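Local coordinates for protein glutamate racemase (PDB 3UHF) that belongs to the Asp/Glu/hydantoin racemase family of alpha/beta proteins built on parallel sheets, and holds a molecule of D-glutamic acid in its pocket, at residues Ile53-Thr58 with Leu79-Gln84; Glu83-Asp88 with His251-Ser256; Ala123-Leu128 with Gln156-Ile161; Tyr189-Ile194 with Ser215-Asp220. All blocks are in the same frame, centred on the assembly; numbering follows the deposited sequence.

Contact 1. Residues Ile53-Thr58 with Leu79-Gln84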
# COMPACT_ATOMS: atom_id res chain seq x y z
N ILE A 53 -15.25 -0.80 -1.16
CA ILE A 53 -15.34 -2.04 -0.39
C ILE A 53 -13.93 -2.46 -0.02
O ILE A 53 -13.13 -2.77 -0.90
CB ILE A 53 -15.97 -3.19 -1.21
CG1 ILE A 53 -17.27 -2.74 -1.90
CG2 ILE A 53 -16.19 -4.43 -0.34
CD1 ILE A 53 -18.32 -2.21 -0.97
N TYR A 54 -13.62 -2.45 1.28
CA TYR A 54 -12.31 -2.86 1.79
C TYR A 54 -12.40 -4.29 2.32
O TYR A 54 -13.32 -4.64 3.04
CB TYR A 54 -11.85 -1.92 2.92
CG TYR A 54 -10.45 -2.21 3.46
CD1 TYR A 54 -9.34 -1.54 2.96
CD2 TYR A 54 -10.25 -3.15 4.47
CE1 TYR A 54 -8.07 -1.79 3.45
CE2 TYR A 54 -8.97 -3.41 4.96
CZ TYR A 54 -7.89 -2.73 4.45
OH TYR A 54 -6.62 -2.96 4.92
N TYR A 55 -11.43 -5.12 1.94
CA TYR A 55 -11.34 -6.48 2.44
C TYR A 55 -9.92 -6.73 2.90
O TYR A 55 -8.97 -6.53 2.14
CB TYR A 55 -11.73 -7.50 1.37
CG TYR A 55 -11.54 -8.95 1.80
CD1 TYR A 55 -12.23 -9.49 2.87
CD2 TYR A 55 -10.67 -9.79 1.10
CE1 TYR A 55 -12.06 -10.82 3.26
CE2 TYR A 55 -10.50 -11.11 1.47
CZ TYR A 55 -11.18 -11.62 2.55
OH TYR A 55 -11.00 -12.94 2.90
N GLY A 56 -9.77 -7.16 4.15
CA GLY A 56 -8.46 -7.47 4.69
C GLY A 56 -8.42 -8.93 5.11
O GLY A 56 -9.35 -9.40 5.76
N ASP A 57 -7.38 -9.65 4.72
CA ASP A 57 -7.31 -11.10 5.01
C ASP A 57 -6.72 -11.33 6.41
O ASP A 57 -5.68 -11.99 6.58
CB ASP A 57 -6.48 -11.82 3.94
CG ASP A 57 -6.54 -13.34 4.08
OD1 ASP A 57 -7.40 -13.86 4.84
OD2 ASP A 57 -5.73 -14.01 3.40
N THR A 58 -7.37 -10.76 7.41
CA THR A 58 -6.77 -10.73 8.73
C THR A 58 -6.62 -12.11 9.39
O THR A 58 -5.92 -12.24 10.38
CB THR A 58 -7.56 -9.80 9.67
OG1 THR A 58 -8.93 -10.20 9.67
CG2 THR A 58 -7.46 -8.35 9.18
N LEU A 79 -9.81 -12.15 -4.95
CA LEU A 79 -10.52 -11.78 -6.17
C LEU A 79 -11.89 -12.46 -6.22
O LEU A 79 -12.90 -11.82 -6.51
CB LEU A 79 -9.68 -12.14 -7.41
CG LEU A 79 -10.27 -11.74 -8.76
CD1 LEU A 79 -10.57 -10.25 -8.79
CD2 LEU A 79 -9.32 -12.13 -9.89
N ASP A 80 -11.93 -13.75 -5.89
CA ASP A 80 -13.19 -14.48 -5.81
C ASP A 80 -14.17 -13.81 -4.85
O ASP A 80 -15.34 -13.66 -5.17
CB ASP A 80 -12.96 -15.92 -5.35
CG ASP A 80 -12.31 -16.78 -6.41
OD1 ASP A 80 -12.28 -16.37 -7.59
OD2 ASP A 80 -11.84 -17.88 -6.06
N PHE A 81 -13.68 -13.40 -3.68
CA PHE A 81 -14.51 -12.73 -2.69
C PHE A 81 -15.16 -11.47 -3.26
O PHE A 81 -16.33 -11.19 -2.99
CB PHE A 81 -13.70 -12.35 -1.45
CG PHE A 81 -14.48 -11.52 -0.46
CD1 PHE A 81 -15.35 -12.12 0.43
CD2 PHE A 81 -14.35 -10.14 -0.44
CE1 PHE A 81 -16.08 -11.36 1.34
CE2 PHE A 81 -15.07 -9.37 0.45
CZ PHE A 81 -15.94 -9.98 1.34
N PHE A 82 -14.40 -10.72 -4.04
CA PHE A 82 -14.85 -9.44 -4.56
C PHE A 82 -15.88 -9.57 -5.67
O PHE A 82 -16.64 -8.63 -5.94
CB PHE A 82 -13.65 -8.63 -5.07
CG PHE A 82 -13.03 -7.76 -4.02
CD1 PHE A 82 -11.81 -8.10 -3.46
CD2 PHE A 82 -13.67 -6.62 -3.58
CE1 PHE A 82 -11.24 -7.31 -2.49
CE2 PHE A 82 -13.09 -5.82 -2.61
CZ PHE A 82 -11.88 -6.17 -2.07
N GLU A 83 -15.91 -10.72 -6.32
CA GLU A 83 -16.74 -10.86 -7.52
C GLU A 83 -18.23 -10.77 -7.22
O GLU A 83 -19.04 -10.61 -8.14
CB GLU A 83 -16.38 -12.12 -8.31
CG GLU A 83 -17.08 -13.38 -7.87
CD GLU A 83 -16.73 -14.57 -8.75
OE1 GLU A 83 -15.70 -14.50 -9.46
OE2 GLU A 83 -17.48 -15.57 -8.74
N GLN A 84 -18.59 -10.85 -5.95
CA GLN A 84 -19.98 -10.71 -5.53
C GLN A 84 -20.43 -9.25 -5.46
O GLN A 84 -21.61 -8.97 -5.27
CB GLN A 84 -20.20 -11.38 -4.17
CG GLN A 84 -19.50 -10.66 -3.03
CD GLN A 84 -19.59 -11.41 -1.70
OE1 GLN A 84 -20.66 -11.46 -1.08
NE2 GLN A 84 -18.48 -11.99 -1.27
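Tyr55 lays one face of its ring over a face of Phe81. The centroids are 4.2 Å apart and the planes 20° from parallel, which makes this a face-to-face stack. Its closest atoms, Tyr55 CD1 and Phe81 CE2, are 3.7 Å apart. Both rings reach this position by the same first torsion: Tyr55 CG lies anti to the backbone N (chi1 174°), and Phe81 CG does likewise. Gln84 NE2 lies over the rim of the opposite face of Phe81, and its bond to Phe81 O (2.9 Å, N-H...O angle 159°), on a lone pair in the carbonyl plane, holds it there. Deeper in, buried Phe82 turns its edge to the strand backbone: Phe82 CE2 is 3.5 Å from Ile53 O, close to the ring plane. Phe82 CZ also packs 3.7 Å from Tyr55 CB. The Ile53 and Phe82 side chains run past each other in opposite directions, with Ile53 CG2 4.1 Å from Phe82 CE2. No hydrogen bond links the two segments. The geometry is that of a helix packed on a parallel sheet, helix 68-82 forming the beta-alpha-beta crossover between strands 51-56 and 89-92, which are separated in the sheet by strand 26-31.

Contact 2. Residues Glu83-Asp88 with His251-Ser256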
# COMPACT_ATOMS: atom_id res chain seq x y z
N GLU A 83 -15.91 -10.72 -6.32
CA GLU A 83 -16.74 -10.86 -7.52
C GLU A 83 -18.23 -10.77 -7.22
O GLU A 83 -19.04 -10.61 -8.14
CB GLU A 83 -16.38 -12.12 -8.31
CG GLU A 83 -17.08 -13.38 -7.87
CD GLU A 83 -16.73 -14.57 -8.75
OE1 GLU A 83 -15.70 -14.50 -9.46
OE2 GLU A 83 -17.48 -15.57 -8.74
N GLN A 84 -18.59 -10.85 -5.95
CA GLN A 84 -19.98 -10.71 -5.53
C GLN A 84 -20.43 -9.25 -5.46
O GLN A 84 -21.61 -8.97 -5.27
CB GLN A 84 -20.20 -11.38 -4.17
CG GLN A 84 -19.50 -10.66 -3.03
CD GLN A 84 -19.59 -11.41 -1.70
OE1 GLN A 84 -20.66 -11.46 -1.08
NE2 GLN A 84 -18.48 -11.99 -1.27
N PHE A 85 -19.49 -8.32 -5.62
CA PHE A 85 -19.78 -6.91 -5.36
C PHE A 85 -20.00 -6.00 -6.57
O PHE A 85 -20.48 -4.88 -6.42
CB PHE A 85 -18.69 -6.30 -4.46
CG PHE A 85 -18.74 -6.80 -3.04
CD1 PHE A 85 -19.74 -6.38 -2.18
CD2 PHE A 85 -17.79 -7.70 -2.58
CE1 PHE A 85 -19.79 -6.85 -0.88
CE2 PHE A 85 -17.84 -8.16 -1.28
CZ PHE A 85 -18.84 -7.74 -0.43
N GLN A 86 -19.64 -6.48 -7.76
CA GLN A 86 -19.74 -5.68 -8.98
C GLN A 86 -18.94 -4.37 -8.89
O GLN A 86 -19.51 -3.28 -9.00
CB GLN A 86 -21.20 -5.37 -9.35
CG GLN A 86 -22.04 -6.60 -9.70
CD GLN A 86 -22.78 -7.17 -8.50
OE1 GLN A 86 -23.41 -6.44 -7.73
NE2 GLN A 86 -22.71 -8.48 -8.34
N ILE A 87 -17.63 -4.47 -8.68
CA ILE A 87 -16.79 -3.28 -8.56
C ILE A 87 -16.26 -2.82 -9.92
O ILE A 87 -16.10 -3.62 -10.83
CB ILE A 87 -15.61 -3.50 -7.61
CG1 ILE A 87 -14.80 -4.73 -8.03
CG2 ILE A 87 -16.11 -3.68 -6.18
CD1 ILE A 87 -13.56 -4.97 -7.16
N ASP A 88 -15.98 -1.52 -10.02
CA ASP A 88 -15.50 -0.92 -11.26
C ASP A 88 -14.00 -1.14 -11.46
O ASP A 88 -13.52 -1.17 -12.59
CB ASP A 88 -15.81 0.57 -11.29
CG ASP A 88 -17.30 0.85 -11.34
OD1 ASP A 88 -18.05 0.02 -11.90
OD2 ASP A 88 -17.73 1.90 -10.81
N HIS A 251 -17.42 0.18 3.18
CA HIS A 251 -17.84 -1.12 3.71
C HIS A 251 -16.60 -1.93 4.03
O HIS A 251 -15.68 -2.01 3.21
CB HIS A 251 -18.69 -1.88 2.69
CG HIS A 251 -19.97 -1.19 2.35
ND1 HIS A 251 -21.04 -1.13 3.21
CD2 HIS A 251 -20.35 -0.52 1.23
CE1 HIS A 251 -22.03 -0.46 2.65
NE2 HIS A 251 -21.64 -0.08 1.44
N PHE A 252 -16.57 -2.52 5.22
CA PHE A 252 -15.42 -3.28 5.67
C PHE A 252 -15.74 -4.76 5.80
O PHE A 252 -16.75 -5.14 6.40
CB PHE A 252 -14.93 -2.74 7.02
CG PHE A 252 -14.42 -1.34 6.94
CD1 PHE A 252 -15.26 -0.27 7.23
CD2 PHE A 252 -13.11 -1.09 6.56
CE1 PHE A 252 -14.79 1.03 7.15
CE2 PHE A 252 -12.64 0.21 6.47
CZ PHE A 252 -13.48 1.27 6.76
N TYR A 253 -14.86 -5.59 5.24
CA TYR A 253 -14.95 -7.04 5.42
C TYR A 253 -13.59 -7.60 5.82
O TYR A 253 -12.56 -7.04 5.47
CB TYR A 253 -15.42 -7.70 4.13
CG TYR A 253 -16.79 -7.25 3.69
CD1 TYR A 253 -17.93 -7.93 4.09
CD2 TYR A 253 -16.95 -6.14 2.87
CE1 TYR A 253 -19.19 -7.52 3.69
CE2 TYR A 253 -18.21 -5.72 2.46
CZ TYR A 253 -19.32 -6.41 2.87
OH TYR A 253 -20.58 -6.00 2.46
N ALA A 254 -13.60 -8.69 6.58
CA ALA A 254 -12.34 -9.31 6.96
C ALA A 254 -12.53 -10.80 7.16
O ALA A 254 -13.63 -11.25 7.50
CB ALA A 254 -11.79 -8.67 8.24
N SER A 255 -11.47 -11.56 6.95
CA SER A 255 -11.56 -13.01 7.11
C SER A 255 -11.54 -13.43 8.58
O SER A 255 -11.72 -14.61 8.90
CB SER A 255 -10.46 -13.71 6.32
OG SER A 255 -9.18 -13.22 6.66
N SER A 256 -11.32 -12.48 9.47
CA SER A 256 -11.46 -12.73 10.91
C SER A 256 -11.76 -11.43 11.65
O SER A 256 -11.31 -10.38 11.23
CB SER A 256 -10.20 -13.38 11.47
OG SER A 256 -9.10 -12.49 11.40
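Phe85 meets Tyr253 where the loop of a beta-alpha-beta unit, between helix 68-82 and strand 89-92, approaches strand 249-254 at the margin of the parallel sheet. The tight part is confined to these two rings. Phe85 CZ stands 3.5 Å above the plane of the Tyr253 ring, displaced toward its rim, and comes within 3.6 Å of Tyr253 CE2. The planes are inclined at 50° and the centroids lie 5.1 Å apart, an oblique meeting that is neither a stack nor an edge-to-face pair. The side chains arrive from opposite directions; in each, CG is anti to its own carbonyl carbon (chi1 -71° in Phe85 and -61° in Tyr253), which aims the rings at each other between the two backbones.

The remainder is loose. Phe85 CA and His251 CA, the nearest pair of alpha carbons, are 10.9 Å apart, only 88 Å² is buried in all, and no hydrogen bond crosses. Phe85 and Tyr253 are both partly exposed, as befits a surface contact. Solvent-exposed Gln84 approaches Phe85 rather than the strand, with its CG 3.4 Å above one face of the Phe85 ring. Phe85 also meets the ring of Phe81, while the Tyr253 side chain touches Ile53 and the Tyr253 backbone pairs with Tyr54 and Gly56. At the tip of the tyrosine side chain, Tyr253 OH lies near the plane of the Phe85 ring, at its edge, 3.5 Å from Phe85 CE1.

Contact 3. Residues Ala123-Leu128 with Gln156-Ile161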
# COMPACT_ATOMS: atom_id res chain seq x y z
N ALA A 123 5.99 8.16 -8.24
CA ALA A 123 6.02 9.25 -7.26
C ALA A 123 7.45 9.61 -6.86
O ALA A 123 7.78 10.79 -6.65
CB ALA A 123 5.19 8.89 -6.03
N THR A 124 8.31 8.60 -6.77
CA THR A 124 9.71 8.80 -6.41
C THR A 124 10.45 9.57 -7.50
O THR A 124 11.21 10.50 -7.22
CB THR A 124 10.43 7.45 -6.15
OG1 THR A 124 9.72 6.71 -5.15
CG2 THR A 124 11.87 7.66 -5.68
N ILE A 125 10.23 9.19 -8.76
CA ILE A 125 10.81 9.91 -9.89
C ILE A 125 10.34 11.37 -9.94
O ILE A 125 11.13 12.28 -10.17
CB ILE A 125 10.52 9.18 -11.21
CG1 ILE A 125 11.25 7.83 -11.22
CG2 ILE A 125 10.92 10.04 -12.40
CD1 ILE A 125 10.91 6.95 -12.41
N LYS A 126 9.05 11.60 -9.71
CA LYS A 126 8.56 12.98 -9.67
C LYS A 126 9.20 13.79 -8.54
O LYS A 126 9.49 14.97 -8.71
CB LYS A 126 7.05 13.01 -9.48
CG LYS A 126 6.23 12.60 -10.70
CD LYS A 126 4.75 12.81 -10.37
CE LYS A 126 3.82 12.26 -11.43
NZ LYS A 126 2.45 12.12 -10.87
N ALA A 127 9.41 13.15 -7.39
CA ALA A 127 9.95 13.83 -6.23
C ALA A 127 11.44 14.15 -6.40
O ALA A 127 11.90 15.21 -5.97
CB ALA A 127 9.74 12.99 -4.97
N LEU A 128 12.18 13.24 -7.02
CA LEU A 128 13.63 13.40 -7.18
C LEU A 128 14.04 14.04 -8.50
O LEU A 128 14.91 14.92 -8.52
CB LEU A 128 14.33 12.04 -7.06
CG LEU A 128 14.23 11.32 -5.72
CD1 LEU A 128 15.01 10.02 -5.80
CD2 LEU A 128 14.78 12.22 -4.61
N GLN A 156 14.72 2.79 -15.10
CA GLN A 156 14.61 4.23 -15.30
C GLN A 156 15.94 4.94 -15.04
O GLN A 156 16.03 6.17 -15.06
CB GLN A 156 13.50 4.82 -14.42
CG GLN A 156 12.09 4.46 -14.91
CD GLN A 156 11.78 5.06 -16.27
OE1 GLN A 156 12.07 6.23 -16.55
NE2 GLN A 156 11.16 4.26 -17.13
N GLY A 157 16.98 4.15 -14.80
CA GLY A 157 18.33 4.68 -14.66
C GLY A 157 18.67 5.08 -13.25
O GLY A 157 19.76 5.60 -13.00
N TYR A 158 17.75 4.85 -12.31
CA TYR A 158 17.99 5.15 -10.91
C TYR A 158 18.75 4.00 -10.27
O TYR A 158 18.15 3.05 -9.79
CB TYR A 158 16.67 5.38 -10.17
CG TYR A 158 16.09 6.75 -10.42
CD1 TYR A 158 15.54 7.07 -11.66
CD2 TYR A 158 16.12 7.73 -9.44
CE1 TYR A 158 15.03 8.32 -11.91
CE2 TYR A 158 15.60 8.99 -9.68
CZ TYR A 158 15.06 9.28 -10.91
OH TYR A 158 14.55 10.53 -11.17
N THR A 159 20.08 4.10 -10.28
CA THR A 159 20.92 2.99 -9.84
C THR A 159 21.48 3.18 -8.44
O THR A 159 22.03 2.25 -7.84
CB THR A 159 22.10 2.77 -10.81
OG1 THR A 159 22.91 3.95 -10.85
CG2 THR A 159 21.58 2.49 -12.21
N ASN A 160 21.31 4.39 -7.91
CA ASN A 160 21.78 4.74 -6.58
C ASN A 160 20.75 4.30 -5.55
O ASN A 160 20.08 5.13 -4.93
CB ASN A 160 21.97 6.25 -6.52
CG ASN A 160 22.89 6.69 -5.42
OD1 ASN A 160 23.41 5.88 -4.66
ND2 ASN A 160 23.13 8.00 -5.34
N ILE A 161 20.60 2.99 -5.38
CA ILE A 161 19.50 2.47 -4.59
C ILE A 161 19.91 1.42 -3.58
O ILE A 161 20.82 0.62 -3.81
CB ILE A 161 18.39 1.88 -5.50
CG1 ILE A 161 18.92 0.73 -6.34
CG2 ILE A 161 17.78 2.96 -6.41
CD1 ILE A 161 18.00 0.34 -7.48
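With chi1 near -66° in Ile125 and -79° in Tyr158, Ile125 CG1 and Tyr158 CG each stand anti to their own carbonyl carbon, and the two side chains cross at a slant. Ile125 CG1 then lies 3.9 Å from Tyr158 CE1, and the second branch, Ile125 CG2, is 3.9 Å from Tyr158 OH. On the CE2 side of the ring, Leu128 CD1 approaches Tyr158 CE2 at 4.1 Å. Ile125 and Leu128 come from the same side of the ring plane, near CE1 and CE2 respectively. Ile125 CD1 also touches Gln156 CG at 3.7 Å; the glutamine chain bends at chi2 (-64°), and its CB and CG do the touching. The contact joins helix 117-128 to the loop between helix 148-155 and strand 161-165, beside the parallel four-stranded sheet. In that loop Gly157 closes helix 148-155 in a Schellman motif. Tyr158 also packs on Ile135 of strand 135-139, and its OH makes a weak hydrogen bond with Asp130 N. No hydrogen bond joins the two segments. The contact rests on apolar packing, so the fit depends on the shapes of the isoleucine, leucine and phenol rather than on directional bonds.

Contact 4. Residues Tyr189-Ile194 with Ser215-Asp220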
# COMPACT_ATOMS: atom_id res chain seq x y z
N TYR A 189 18.84 -0.79 14.34
CA TYR A 189 19.13 -2.15 13.91
C TYR A 189 19.12 -2.26 12.39
O TYR A 189 20.06 -2.78 11.79
CB TYR A 189 18.12 -3.12 14.51
CG TYR A 189 18.22 -4.55 14.00
CD1 TYR A 189 19.20 -5.41 14.47
CD2 TYR A 189 17.30 -5.03 13.07
CE1 TYR A 189 19.28 -6.72 14.02
CE2 TYR A 189 17.37 -6.34 12.61
CZ TYR A 189 18.37 -7.18 13.09
OH TYR A 189 18.44 -8.48 12.64
N TYR A 190 18.05 -1.78 11.76
CA TYR A 190 17.94 -1.91 10.31
C TYR A 190 18.84 -0.93 9.56
O TYR A 190 19.33 -1.25 8.49
CB TYR A 190 16.50 -1.74 9.83
CG TYR A 190 15.62 -2.92 10.17
CD1 TYR A 190 14.52 -2.77 11.00
CD2 TYR A 190 15.92 -4.19 9.70
CE1 TYR A 190 13.72 -3.86 11.32
CE2 TYR A 190 15.13 -5.29 10.02
CZ TYR A 190 14.03 -5.11 10.83
OH TYR A 190 13.25 -6.21 11.14
N PHE A 191 19.06 0.25 10.13
CA PHE A 191 19.66 1.33 9.35
C PHE A 191 21.11 1.62 9.73
O PHE A 191 21.68 2.63 9.31
CB PHE A 191 18.82 2.60 9.49
CG PHE A 191 17.39 2.44 9.03
CD1 PHE A 191 16.36 3.09 9.70
CD2 PHE A 191 17.07 1.66 7.92
CE1 PHE A 191 15.04 2.96 9.28
CE2 PHE A 191 15.75 1.53 7.49
CZ PHE A 191 14.73 2.18 8.18
N LYS A 192 21.70 0.76 10.55
CA LYS A 192 23.10 0.94 10.91
C LYS A 192 23.98 0.89 9.67
O LYS A 192 23.83 0.02 8.81
CB LYS A 192 23.52 -0.11 11.94
CG LYS A 192 24.11 0.52 13.20
CD LYS A 192 23.25 1.70 13.68
CE LYS A 192 24.03 2.63 14.61
NZ LYS A 192 24.66 1.90 15.76
N ASN A 193 24.89 1.85 9.56
CA ASN A 193 25.79 1.92 8.41
C ASN A 193 25.03 2.01 7.08
O ASN A 193 25.49 1.51 6.04
CB ASN A 193 26.76 0.74 8.40
CG ASN A 193 27.52 0.61 9.70
OD1 ASN A 193 27.62 -0.47 10.28
ND2 ASN A 193 28.06 1.73 10.18
N ILE A 194 23.86 2.63 7.12
CA ILE A 194 23.18 2.95 5.88
C ILE A 194 23.34 4.43 5.62
O ILE A 194 23.32 5.24 6.54
CB ILE A 194 21.69 2.54 5.90
CG1 ILE A 194 21.26 2.16 4.49
CG2 ILE A 194 20.80 3.66 6.43
CD1 ILE A 194 19.79 2.21 4.29
N SER A 215 11.09 10.04 9.62
CA SER A 215 11.55 11.35 9.15
C SER A 215 12.48 11.99 10.18
O SER A 215 13.50 12.58 9.82
CB SER A 215 10.35 12.26 8.84
OG SER A 215 10.78 13.48 8.28
N LYS A 216 12.14 11.86 11.46
CA LYS A 216 13.00 12.38 12.52
C LYS A 216 14.34 11.64 12.54
O LYS A 216 15.38 12.25 12.74
CB LYS A 216 12.30 12.30 13.88
CG LYS A 216 13.12 12.81 15.04
CD LYS A 216 12.37 12.64 16.36
CE LYS A 216 13.25 12.99 17.56
NZ LYS A 216 13.74 14.40 17.49
N TYR A 217 14.30 10.33 12.30
CA TYR A 217 15.52 9.52 12.27
C TYR A 217 16.46 9.97 11.15
O TYR A 217 17.65 10.18 11.38
CB TYR A 217 15.19 8.02 12.09
CG TYR A 217 16.42 7.13 12.14
CD1 TYR A 217 16.95 6.72 13.35
CD2 TYR A 217 17.06 6.73 10.97
CE1 TYR A 217 18.08 5.92 13.41
CE2 TYR A 217 18.20 5.94 11.02
CZ TYR A 217 18.70 5.53 12.24
OH TYR A 217 19.82 4.75 12.31
N PHE A 218 15.92 10.14 9.95
CA PHE A 218 16.76 10.45 8.79
C PHE A 218 17.06 11.94 8.62
O PHE A 218 18.10 12.31 8.08
CB PHE A 218 16.15 9.86 7.52
CG PHE A 218 16.35 8.37 7.40
CD1 PHE A 218 17.62 7.83 7.21
CD2 PHE A 218 15.26 7.50 7.44
CE1 PHE A 218 17.79 6.46 7.07
CE2 PHE A 218 15.43 6.14 7.31
CZ PHE A 218 16.70 5.61 7.12
N GLY A 219 16.15 12.79 9.08
CA GLY A 219 16.34 14.23 8.96
C GLY A 219 15.69 14.80 7.71
O GLY A 219 15.15 14.06 6.90
N ASP A 220 15.77 16.11 7.55
CA ASP A 220 14.97 16.79 6.54
C ASP A 220 15.48 16.66 5.11
O ASP A 220 14.88 17.19 4.18
CB ASP A 220 14.76 18.27 6.90
CG ASP A 220 16.07 18.97 7.24
OD1 ASP A 220 17.14 18.43 6.90
OD2 ASP A 220 16.01 20.07 7.83
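Phe191 meets both Tyr217 and Phe218 in an aromatic cluster that joins segments 189-194 and 215-220, where two helices lie beside the parallel four-stranded sheet. The two sequence neighbours reach it with different first torsions. Tyr217 CG is anti to the backbone N (chi1 -176°), whereas Phe218 CG is anti to the carbonyl carbon (chi1 -76°). These settings bring the rings against each other as well: Tyr217 CD2 lies 3.8 Å above the centre of the Phe218 ring.

The Phe218 side chain crosses that of Phe191 at about a right angle. Phe218 CZ sits 3.6 Å above the centre of the Phe191 ring, and the planes are inclined at 50°, an oblique pairing. Tyr190 CB occupies the opposite face of Phe191, 3.9 Å above its plane, so the ring is held from both sides. Tyr217 comes at a slant, with its CE2 3.6 Å from Phe191 CD1 and its OH 3.7 Å from Phe191 CB. Leu136 of strand 135-139 also packs against Phe191 and Phe218.

The chain leaves the first helix through a type II beta turn, closed by Ile194 N donating to Phe191 O at 3.1 Å; this brings Ile194 back beside the rings. Gly219, with positive phi, ends the helical run after Phe218. Ile194 CG2 is set near the plane of the Phe218 ring, at its edge, 4.2 Å from Phe218 CE1.

Contacts 1 and 2 form one continuous patch: their centres are 4 Å apart, they share Glu83 and Gln84, and strands 51-56 and 249-254 are neighbours in the five-stranded sheet. A hydrogen bond between Asp57 OD1 and Ser255 OG (2.6 Å) joins them beyond the strand ends. Contacts 3 and 4 lie on the opposite side of the chain's centre and pack against the four-stranded sheet; their centres are 19 Å apart, with nearest atoms about 8 Å apart. From contact 1, the centres of contacts 3 and 4 lie 33 and 36 Å away. None of the residues touching across these contacts lines the D-glutamic acid pocket; the Tyr55 side chain is about 12 Å from the ligand.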